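PDB 3FHD: ORF 37 from Human herpesvirus 8 type M, which processes branched or non-linear viral DNA intermediates as a magnesium-binding endonuclease and exonuclease of the PD-(D/E)XK superfamily. Local coordinates for residues 396-399 / 400-404; 164-167 / 168-171; 406-409 / 410-414. All coordinates share one frame; numbering follows the deposited sequence.

Contact 1. Residues 396-399 / 400-404; sequences FYQV and LLQSS. With SO4 (sulfate ion), chain B.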
ATOM      1  N   PHE A 396       5.360   9.009  -4.352  1.00 17.50           N
ATOM      2  CA  PHE A 396       4.281   9.949  -4.574  1.00 16.38           C
ATOM      3  C   PHE A 396       3.067   9.276  -5.227  1.00 15.94           C
ATOM      4  O   PHE A 396       1.937   9.428  -4.750  1.00 15.40           O
ATOM      5  CB  PHE A 396       4.728  11.190  -5.375  1.00 16.98           C
ATOM      6  CG  PHE A 396       3.602  12.134  -5.647  1.00 15.92           C
ATOM      7  CD1 PHE A 396       3.202  13.071  -4.663  1.00 17.19           C
ATOM      8  CD2 PHE A 396       2.910  12.096  -6.861  1.00 14.92           C
ATOM      9  CE1 PHE A 396       2.131  13.943  -4.907  1.00 15.54           C
ATOM     10  CE2 PHE A 396       1.839  12.995  -7.104  1.00 18.40           C
ATOM     11  CZ  PHE A 396       1.457  13.894  -6.127  1.00 16.05           C
ATOM     12  N   TYR A 397       3.328   8.501  -6.275  1.00 15.86           N
ATOM     13  CA  TYR A 397       2.334   7.719  -7.004  1.00 16.32           C
ATOM     14  C   TYR A 397       1.704   6.619  -6.111  1.00 16.22           C
ATOM     15  O   TYR A 397       0.537   6.318  -6.240  1.00 14.36           O
ATOM     16  CB  TYR A 397       3.031   7.023  -8.182  1.00 17.00           C
ATOM     17  CG  TYR A 397       3.236   7.952  -9.339  1.00 19.01           C
ATOM     18  CD1 TYR A 397       2.404   7.887 -10.460  1.00 21.33           C
ATOM     19  CD2 TYR A 397       4.226   8.944  -9.299  1.00 20.01           C
ATOM     20  CE1 TYR A 397       2.577   8.771 -11.549  1.00 21.87           C
ATOM     21  CE2 TYR A 397       4.390   9.853 -10.369  1.00 21.74           C
ATOM     22  CZ  TYR A 397       3.554   9.752 -11.488  1.00 21.28           C
ATOM     23  OH  TYR A 397       3.702  10.620 -12.565  1.00 23.23           O
ATOM     24  N   GLN A 398       2.517   5.985  -5.281  1.00 16.21           N
ATOM     25  CA  GLN A 398       2.006   4.989  -4.317  1.00 16.96           C
ATOM     26  C   GLN A 398       0.945   5.553  -3.368  1.00 16.53           C
ATOM     27  O   GLN A 398      -0.119   4.959  -3.219  1.00 15.32           O
ATOM     28  CB  GLN A 398       3.175   4.361  -3.522  1.00 16.50           C
ATOM     29  CG  GLN A 398       2.702   3.405  -2.423  1.00 17.82           C
ATOM     30  CD  GLN A 398       3.814   2.502  -1.916  1.00 19.20           C
ATOM     31  OE1 GLN A 398       4.981   2.922  -1.827  1.00 19.89           O
ATOM     32  NE2 GLN A 398       3.465   1.249  -1.611  1.00 20.10           N
ATOM     33  N   VAL A 399       1.222   6.701  -2.749  1.00 17.10           N
ATOM     34  CA  VAL A 399       0.279   7.305  -1.810  1.00 17.40           C
ATOM     35  C   VAL A 399      -0.929   7.859  -2.585  1.00 17.20           C
ATOM     36  O   VAL A 399      -2.047   7.896  -2.063  1.00 17.76           O
ATOM     37  CB  VAL A 399       0.964   8.392  -0.925  1.00 18.41           C
ATOM     38  CG1 VAL A 399      -0.029   8.954   0.100  1.00 17.91           C
ATOM     39  CG2 VAL A 399       2.177   7.803  -0.194  1.00 19.27           C
ATOM     40  N   LEU A 400      -0.685   8.317  -3.819  1.00 16.74           N
ATOM     41  CA  LEU A 400      -1.750   8.817  -4.699  1.00 16.65           C
ATOM     42  C   LEU A 400      -2.793   7.713  -4.865  1.00 16.42           C
ATOM     43  O   LEU A 400      -3.995   7.972  -4.686  1.00 16.98           O
ATOM     44  CB  LEU A 400      -1.186   9.239  -6.078  1.00 16.40           C
ATOM     45  CG  LEU A 400      -2.169  10.020  -6.966  1.00 18.36           C
ATOM     46  CD1 LEU A 400      -1.435  10.992  -7.910  1.00 20.94           C
ATOM     47  CD2 LEU A 400      -3.112   9.120  -7.718  1.00 17.71           C
ATOM     48  N   LEU A 401      -2.357   6.514  -5.249  1.00 15.53           N
ATOM     49  CA  LEU A 401      -3.339   5.410  -5.357  1.00 16.18           C
ATOM     50  C   LEU A 401      -4.025   5.021  -4.028  1.00 16.48           C
ATOM     51  O   LEU A 401      -5.218   4.721  -4.020  1.00 15.79           O
ATOM     52  CB  LEU A 401      -2.753   4.166  -6.038  1.00 15.35           C
ATOM     53  CG  LEU A 401      -3.773   3.063  -6.393  1.00 15.78           C
ATOM     54  CD1 LEU A 401      -4.834   3.566  -7.452  1.00 16.65           C
ATOM     55  CD2 LEU A 401      -3.060   1.770  -6.911  1.00 14.11           C
ATOM     56  N   GLN A 402      -3.274   4.997  -2.916  1.00 14.63           N
ATOM     57  CA  GLN A 402      -3.868   4.735  -1.622  1.00 14.98           C
ATOM     58  C   GLN A 402      -4.915   5.801  -1.300  1.00 15.56           C
ATOM     59  O   GLN A 402      -5.978   5.459  -0.759  1.00 15.80           O
ATOM     60  CB  GLN A 402      -2.826   4.678  -0.486  1.00 15.28           C
ATOM     61  CG  GLN A 402      -1.759   3.643  -0.680  1.00 15.85           C
ATOM     62  CD  GLN A 402      -0.675   3.676   0.391  1.00 15.95           C
ATOM     63  OE1 GLN A 402      -0.761   4.415   1.365  1.00 19.46           O
ATOM     64  NE2 GLN A 402       0.338   2.867   0.195  1.00 17.70           N
ATOM     65  N   SER A 403      -4.668   7.067  -1.629  1.00 16.46           N
ATOM     66  CA  SER A 403      -5.694   8.079  -1.414  1.00 16.10           C
ATOM     67  C   SER A 403      -6.989   7.808  -2.218  1.00 15.88           C
ATOM     68  O   SER A 403      -8.089   7.990  -1.708  1.00 14.64           O
ATOM     69  CB  SER A 403      -5.197   9.547  -1.682  1.00 18.27           C
ATOM     70  OG  SER A 403      -5.021   9.810  -3.075  1.00 21.79           O
ATOM     71  N   SER A 404      -6.849   7.380  -3.470  1.00 16.07           N
ATOM     72  CA  SER A 404      -7.992   7.114  -4.346  1.00 16.94           C
ATOM     73  C   SER A 404      -8.848   5.954  -3.803  1.00 16.40           C
ATOM     74  O   SER A 404     -10.100   6.049  -3.804  1.00 14.77           O
ATOM     75  CB  SER A 404      -7.484   6.758  -5.754  1.00 18.25           C
ATOM     76  OG  SER A 404      -6.887   7.918  -6.320  1.00 26.83           O
TER
HETATM   77  S   SO4 B 487       0.558  -2.236  -1.922  1.00 24.06           S
HETATM   78  O1  SO4 B 487       1.071  -2.633  -3.224  1.00 20.40           O
HETATM   79  O2  SO4 B 487       1.605  -1.501  -1.205  1.00 23.18           O
HETATM   80  O3  SO4 B 487      -0.579  -1.377  -2.183  1.00 19.67           O
HETATM   81  O4  SO4 B 487       0.062  -3.391  -1.220  1.00 26.72           O
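Gln398 and Gln402 sit one helical turn apart on helix 394-412, near the magnesium site, and their side chains cross at a slant. The side chain of Gln402 can be followed atom by atom. Its CB lies 3.7 Å from Val399 O, one turn back. With chi1 at -58°, CG swings away from its own carbonyl carbon and settles 3.3 Å from Gln398 O, the same oxygen that accepts the Gln402 backbone N-H. The chain then runs out extended, with CD still near Gln398 O, and at its tip Gln402 NE2 passes 3.6 Å from Gln398 CG, donates to OE1 of Glu266, a magnesium ligand, and has a weak bond with Ser167 OG. The two amide planes are 69° apart, so the groups are not stacked. Gln398 NE2 makes a weak 3.3 Å bond to sulfate O2, its N-H angle of only 125° showing how bent it is, while Gln398 OE1 accepts from Lys268.

On another side of the helix, Leu400 CD1 meets Phe396 CE2 at 3.9 Å, approaching the ring obliquely; Phe466 and helix 468-489 complete this apolar cluster. Ser403 OG turns back to Leu400 O at 2.7 Å, and the Ser404 N-H reaches that oxygen from the same face of its carbonyl plane. A second partner of Ser403 OG is Lys471.

The polar tips thus diverge in role: Gln402 probably helps to orient the carboxylate of Glu266, whereas Gln398 borders a place occupied by an anion, consistent with a position near the DNA phosphates.

Contact 2. Residues 164-167 / 168-171; sequences IISS and SKFH. With SO4 (sulfate ion), chain B.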
ATOM      1  N   ILE A 164      -3.838  -7.173 -10.459  1.00 16.77           N
ATOM      2  CA  ILE A 164      -4.238  -5.899  -9.924  1.00 16.92           C
ATOM      3  C   ILE A 164      -3.079  -4.919  -9.988  1.00 16.14           C
ATOM      4  O   ILE A 164      -1.952  -5.301  -9.673  1.00 17.55           O
ATOM      5  CB  ILE A 164      -4.646  -6.050  -8.412  1.00 16.27           C
ATOM      6  CG1 ILE A 164      -5.895  -6.934  -8.265  1.00 21.14           C
ATOM      7  CG2 ILE A 164      -4.826  -4.689  -7.784  1.00 18.15           C
ATOM      8  CD1 ILE A 164      -7.224  -6.189  -8.270  1.00 21.33           C
ATOM      9  N   ILE A 165      -3.360  -3.656 -10.325  1.00 14.59           N
ATOM     10  CA  ILE A 165      -2.355  -2.611 -10.211  1.00 15.40           C
ATOM     11  C   ILE A 165      -2.443  -2.098  -8.756  1.00 15.36           C
ATOM     12  O   ILE A 165      -3.406  -1.422  -8.396  1.00 14.93           O
ATOM     13  CB  ILE A 165      -2.577  -1.480 -11.191  1.00 15.93           C
ATOM     14  CG1 ILE A 165      -2.301  -1.945 -12.648  1.00 15.98           C
ATOM     15  CG2 ILE A 165      -1.602  -0.284 -10.865  1.00 15.56           C
ATOM     16  CD1 ILE A 165      -2.851  -0.967 -13.726  1.00 16.12           C
ATOM     17  N   SER A 166      -1.470  -2.504  -7.939  1.00 15.94           N
ATOM     18  CA  SER A 166      -1.443  -2.180  -6.518  1.00 15.63           C
ATOM     19  C   SER A 166      -0.635  -0.904  -6.360  1.00 16.57           C
ATOM     20  O   SER A 166      -0.008  -0.462  -7.315  1.00 15.40           O
ATOM     21  CB  SER A 166      -0.802  -3.332  -5.743  1.00 17.05           C
ATOM     22  OG  SER A 166       0.539  -3.539  -6.189  1.00 15.72           O
ATOM     23  N   SER A 167      -0.638  -0.297  -5.163  1.00 15.01           N
ATOM     24  CA  SER A 167       0.071   0.958  -4.993  1.00 15.96           C
ATOM     25  C   SER A 167       1.593   0.917  -5.165  1.00 16.51           C
ATOM     26  O   SER A 167       2.170   1.896  -5.602  1.00 16.02           O
ATOM     27  CB  SER A 167      -0.341   1.658  -3.678  1.00 14.54           C
ATOM     28  OG  SER A 167       0.306   1.048  -2.562  1.00 15.32           O
ATOM     29  N   SER A 168       2.223  -0.212  -4.878  1.00 17.26           N
ATOM     30  CA  SER A 168       3.653  -0.425  -5.139  1.00 18.85           C
ATOM     31  C   SER A 168       3.992  -0.538  -6.641  1.00 19.57           C
ATOM     32  O   SER A 168       5.155  -0.441  -7.008  1.00 19.22           O
ATOM     33  CB  SER A 168       4.104  -1.728  -4.426  1.00 19.08           C
ATOM     34  OG  SER A 168       3.414  -2.833  -4.984  1.00 22.87           O
ATOM     35  N   LYS A 169       2.981  -0.774  -7.483  1.00 18.23           N
ATOM     36  CA  LYS A 169       3.143  -0.879  -8.950  1.00 17.93           C
ATOM     37  C   LYS A 169       2.543   0.329  -9.678  1.00 16.63           C
ATOM     38  O   LYS A 169       2.623   0.420 -10.899  1.00 16.41           O
ATOM     39  CB  LYS A 169       2.439  -2.123  -9.483  1.00 18.37           C
ATOM     40  CG  LYS A 169       3.140  -3.447  -9.095  1.00 22.90           C
ATOM     41  CD  LYS A 169       2.383  -4.605  -9.672  1.00 25.01           C
ATOM     42  CE  LYS A 169       2.702  -5.854  -8.912  1.00 27.11           C
ATOM     43  NZ  LYS A 169       2.446  -7.029  -9.790  1.00 24.24           N
ATOM     44  N   PHE A 170       1.954   1.264  -8.957  1.00 15.53           N
ATOM     45  CA  PHE A 170       1.223   2.354  -9.649  1.00 15.36           C
ATOM     46  C   PHE A 170       2.113   3.290 -10.520  1.00 15.48           C
ATOM     47  O   PHE A 170       1.762   3.630 -11.659  1.00 15.54           O
ATOM     48  CB  PHE A 170       0.313   3.124  -8.672  1.00 15.24           C
ATOM     49  CG  PHE A 170      -0.607   4.100  -9.371  1.00 16.36           C
ATOM     50  CD1 PHE A 170      -1.668   3.636 -10.135  1.00 16.04           C
ATOM     51  CD2 PHE A 170      -0.384   5.462  -9.283  1.00 15.85           C
ATOM     52  CE1 PHE A 170      -2.523   4.543 -10.821  1.00 16.23           C
ATOM     53  CE2 PHE A 170      -1.225   6.393  -9.952  1.00 16.75           C
ATOM     54  CZ  PHE A 170      -2.296   5.930 -10.727  1.00 14.60           C
ATOM     55  N   HIS A 171       3.258   3.712  -9.994  1.00 15.28           N
ATOM     56  CA  HIS A 171       4.205   4.483 -10.780  1.00 15.57           C
ATOM     57  C   HIS A 171       4.620   3.737 -12.072  1.00 14.41           C
ATOM     58  O   HIS A 171       4.593   4.337 -13.158  1.00 14.27           O
ATOM     59  CB  HIS A 171       5.433   4.880  -9.944  1.00 15.79           C
ATOM     60  CG  HIS A 171       6.459   5.657 -10.725  1.00 17.87           C
ATOM     61  ND1 HIS A 171       7.625   5.091 -11.190  1.00 19.78           N
ATOM     62  CD2 HIS A 171       6.475   6.946 -11.132  1.00 18.52           C
ATOM     63  CE1 HIS A 171       8.317   6.002 -11.860  1.00 19.18           C
ATOM     64  NE2 HIS A 171       7.640   7.135 -11.839  1.00 20.77           N
TER
HETATM   65  S   SO4 B 487       0.558  -2.236  -1.922  1.00 24.06           S
HETATM   66  O1  SO4 B 487       1.071  -2.633  -3.224  1.00 20.40           O
HETATM   67  O2  SO4 B 487       1.605  -1.501  -1.205  1.00 23.18           O
HETATM   68  O3  SO4 B 487      -0.579  -1.377  -2.183  1.00 19.67           O
HETATM   69  O4  SO4 B 487       0.062  -3.391  -1.220  1.00 26.72           O
HETATM   70  O   HOH W   1      -0.255  -7.371 -10.042  1.00 26.09           O
HETATM   71  O   HOH W   2       4.075   3.394  -7.253  1.00 21.75           O
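Ser166 OG and Ser168 OG converge on one sulfate oxygen within the turn 166-169. Ser168 OG gives sulfate O1 a 2.9 Å bond and the Ser168 backbone N-H adds a nearly straight one of 164°; the 3.1 Å approach of Ser166 OG to sulfate O1 is weak and its proton is not settled. A second oxygen, sulfate O3, accepts from Ser167 OG at 2.6 Å and from the Ser167 N-H. All three hydroxyls sit between their own backbone N and carbonyl carbon, which turns them to the side where the anion lies. Ser167 OG also has weak bonds from Gln398 NE2 and Gln402 NE2. Arg161 and Ser241 donate to the sulfate too.

The turn closes through Lys169 N, which donates to Ser166 O at 3.0 Å from well above the carbonyl plane, 56° out of it. Ser167 O accepts a long, weak bond from the Phe170 N-H, and a water bridges this oxygen to His171 N in the first turn of helix 170-175. The extended Lys169 side chain passes beside Ser166 OG; its NZ donates to Lys182 O and, at 2.7 Å, to a second water that stands between Lys169 NZ and Ile164 O. Away from the sulfate, Ile165 CG2 touches the edge of the Phe170 ring at CD1, 4.0 Å away, where strand 165-166 gives way to the helix.

Two successive backbone N-H groups and neighbouring serine hydroxyls make a small anion-binding turn. The sulfate probably comes from the crystallisation liquor, yet its place close to the magnesium ligands is consistent with a DNA phosphate site.

Contact 3. Residues 406-409 / 410-414; sequences VEEY and IGLDS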
ATOM      1  N   VAL A 406      -8.815   4.748  -0.532  1.00 15.01           N
ATOM      2  CA  VAL A 406      -9.418   5.227   0.740  1.00 15.19           C
ATOM      3  C   VAL A 406     -10.671   6.093   0.514  1.00 16.10           C
ATOM      4  O   VAL A 406     -11.699   5.958   1.194  1.00 15.41           O
ATOM      5  CB  VAL A 406      -8.382   5.998   1.615  1.00 14.91           C
ATOM      6  CG1 VAL A 406      -9.090   6.681   2.777  1.00 15.95           C
ATOM      7  CG2 VAL A 406      -7.356   5.055   2.187  1.00 17.05           C
ATOM      8  N   GLU A 407     -10.571   7.049  -0.415  1.00 15.17           N
ATOM      9  CA  GLU A 407     -11.689   7.951  -0.699  1.00 16.78           C
ATOM     10  C   GLU A 407     -12.891   7.294  -1.383  1.00 16.10           C
ATOM     11  O   GLU A 407     -14.040   7.667  -1.117  1.00 16.08           O
ATOM     12  CB  GLU A 407     -11.188   9.192  -1.438  1.00 16.55           C
ATOM     13  CG  GLU A 407     -10.397  10.103  -0.480  1.00 21.30           C
ATOM     14  CD  GLU A 407      -9.412  11.031  -1.173  1.00 29.03           C
ATOM     15  OE1 GLU A 407      -9.577  11.269  -2.407  1.00 31.24           O
ATOM     16  OE2 GLU A 407      -8.471  11.514  -0.475  1.00 26.90           O
ATOM     17  N   GLU A 408     -12.612   6.300  -2.217  1.00 17.14           N
ATOM     18  CA  GLU A 408     -13.643   5.413  -2.801  1.00 17.55           C
ATOM     19  C   GLU A 408     -14.438   4.675  -1.708  1.00 16.50           C
ATOM     20  O   GLU A 408     -15.668   4.702  -1.734  1.00 16.73           O
ATOM     21  CB  GLU A 408     -12.976   4.425  -3.784  1.00 16.57           C
ATOM     22  CG  GLU A 408     -13.936   3.463  -4.581  1.00 18.59           C
ATOM     23  CD  GLU A 408     -13.124   2.510  -5.497  1.00 21.22           C
ATOM     24  OE1 GLU A 408     -11.923   2.751  -5.658  1.00 29.08           O
ATOM     25  OE2 GLU A 408     -13.660   1.519  -6.064  1.00 27.82           O
ATOM     26  N   TYR A 409     -13.748   4.055  -0.748  1.00 15.26           N
ATOM     27  CA  TYR A 409     -14.407   3.331   0.354  1.00 14.92           C
ATOM     28  C   TYR A 409     -15.225   4.298   1.247  1.00 14.60           C
ATOM     29  O   TYR A 409     -16.370   4.021   1.588  1.00 13.83           O
ATOM     30  CB  TYR A 409     -13.360   2.600   1.205  1.00 15.99           C
ATOM     31  CG  TYR A 409     -12.893   1.242   0.678  1.00 14.94           C
ATOM     32  CD1 TYR A 409     -13.041   0.086   1.469  1.00 15.77           C
ATOM     33  CD2 TYR A 409     -12.350   1.094  -0.592  1.00 17.03           C
ATOM     34  CE1 TYR A 409     -12.593  -1.179   1.009  1.00 17.01           C
ATOM     35  CE2 TYR A 409     -11.927  -0.186  -1.081  1.00 14.78           C
ATOM     36  CZ  TYR A 409     -12.057  -1.320  -0.270  1.00 14.89           C
ATOM     37  OH  TYR A 409     -11.608  -2.576  -0.696  1.00 15.95           O
ATOM     38  N   ILE A 410     -14.646   5.441   1.608  1.00 15.00           N
ATOM     39  CA  ILE A 410     -15.392   6.488   2.334  1.00 16.01           C
ATOM     40  C   ILE A 410     -16.668   6.915   1.574  1.00 16.62           C
ATOM     41  O   ILE A 410     -17.676   7.230   2.196  1.00 16.79           O
ATOM     42  CB  ILE A 410     -14.492   7.735   2.593  1.00 15.26           C
ATOM     43  CG1 ILE A 410     -13.453   7.407   3.637  1.00 15.39           C
ATOM     44  CG2 ILE A 410     -15.356   8.981   3.057  1.00 16.18           C
ATOM     45  CD1 ILE A 410     -12.326   8.432   3.729  1.00 16.10           C
ATOM     46  N   GLY A 411     -16.594   6.950   0.236  1.00 17.54           N
ATOM     47  CA  GLY A 411     -17.706   7.365  -0.638  1.00 17.81           C
ATOM     48  C   GLY A 411     -18.835   6.349  -0.629  1.00 17.37           C
ATOM     49  O   GLY A 411     -20.021   6.715  -0.706  1.00 18.19           O
ATOM     50  N   LEU A 412     -18.478   5.075  -0.515  1.00 17.30           N
ATOM     51  CA  LEU A 412     -19.437   3.971  -0.463  1.00 17.55           C
ATOM     52  C   LEU A 412     -19.968   3.666   0.939  1.00 18.11           C
ATOM     53  O   LEU A 412     -21.017   3.039   1.054  1.00 17.95           O
ATOM     54  CB  LEU A 412     -18.847   2.691  -1.081  1.00 17.69           C
ATOM     55  CG  LEU A 412     -18.706   2.705  -2.599  1.00 18.29           C
ATOM     56  CD1 LEU A 412     -17.703   1.690  -3.108  1.00 20.83           C
ATOM     57  CD2 LEU A 412     -20.121   2.511  -3.245  1.00 21.55           C
ATOM     58  N   ASP A 413     -19.270   4.112   1.980  1.00 18.72           N
ATOM     59  CA  ASP A 413     -19.719   3.947   3.374  1.00 21.06           C
ATOM     60  C   ASP A 413     -21.117   4.550   3.552  1.00 20.60           C
ATOM     61  O   ASP A 413     -21.393   5.611   3.022  1.00 20.53           O
ATOM     62  CB  ASP A 413     -18.769   4.676   4.349  1.00 22.91           C
ATOM     63  CG  ASP A 413     -17.554   3.828   4.785  1.00 27.63           C
ATOM     64  OD1 ASP A 413     -17.559   2.603   4.549  1.00 34.66           O
ATOM     65  OD2 ASP A 413     -16.586   4.392   5.388  1.00 32.59           O
ATOM     66  N   SER A 414     -22.009   3.878   4.287  1.00 19.83           N
ATOM     67  CA  SER A 414     -23.332   4.433   4.554  1.00 20.81           C
ATOM     68  C   SER A 414     -23.180   5.581   5.549  1.00 20.54           C
ATOM     69  O   SER A 414     -22.233   5.590   6.353  1.00 20.75           O
ATOM     70  CB  SER A 414     -24.284   3.374   5.147  1.00 20.50           C
ATOM     71  OG  SER A 414     -23.751   2.862   6.358  1.00 21.64           O
TER
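A chi1 of -71° sets Ile410 CG1 beside its own backbone N, and a nearly extended chi2 of 166° sends the chain back along the helix, where Ile410 CD1 meets Val406 CG1 at 3.8 Å. On the way Ile410 CG1 passes 3.3 Å from Val406 O, the oxygen that also takes the Ile410 N-H in an almost straight bond of 172°. Leu412 has a similar first torsion, and its CG and CD1 lie against the Glu408 carbonyl oxygen, with CG 3.7 Å from Glu408 O.

These residues form the C-terminal end of an alpha helix, helix 394-412 of the PD-(D/E)XK alkaline nuclease. The i to i-4 bonding continues to Asp413: Leu412 N donates to Glu408 O at 3.1 Å, with a weak extra i-3 bond to Tyr409 O. Asp413, the first residue to leave helical backbone angles, still sends its N-H to Tyr409 O at 2.9 Å, nearly along the C=O axis. The Asp413 side chain folds back on the same carbonyl, placing CG 3.4 Å from Tyr409 O; its OD1 is an acceptor beside an acceptor and makes no hydrogen bond there.

Around the turns, polar tips tie the helix to its surroundings. Glu407 forms a salt bridge with Lys471 through OE1 and accepts from Tyr424 through OE2, while Glu408 OE2 is held by Ser232 and by the backbone N of Gln234. Tyr409 OH donates to the carbonyl of Gln231, and its ring meets His138 of helix 134-147 edge-to-face; Leu412 packs on His138 and Ala134 of that helix.

Contact 2 comes first in the chain, followed much later by contacts 1 and 3 on helix 394-412, contact 1 in its first half and contact 3 at its C-terminal end and the loop just after it, with centres 15 Å apart. Although far apart in sequence, contacts 1 and 2 have centres only 9 Å apart: Tyr397 O approaches Phe170 CD2 to 3.3 Å, the Tyr397 and His171 rings meet edge-to-face, and both contacts touch the same sulfate. Contact 3 is more remote, about 20 Å from contact 2 between centres and about 9 Å between nearest atoms. One helix therefore reaches from the metal and anion site, where it packs against helix 170-175, to helix 134-147.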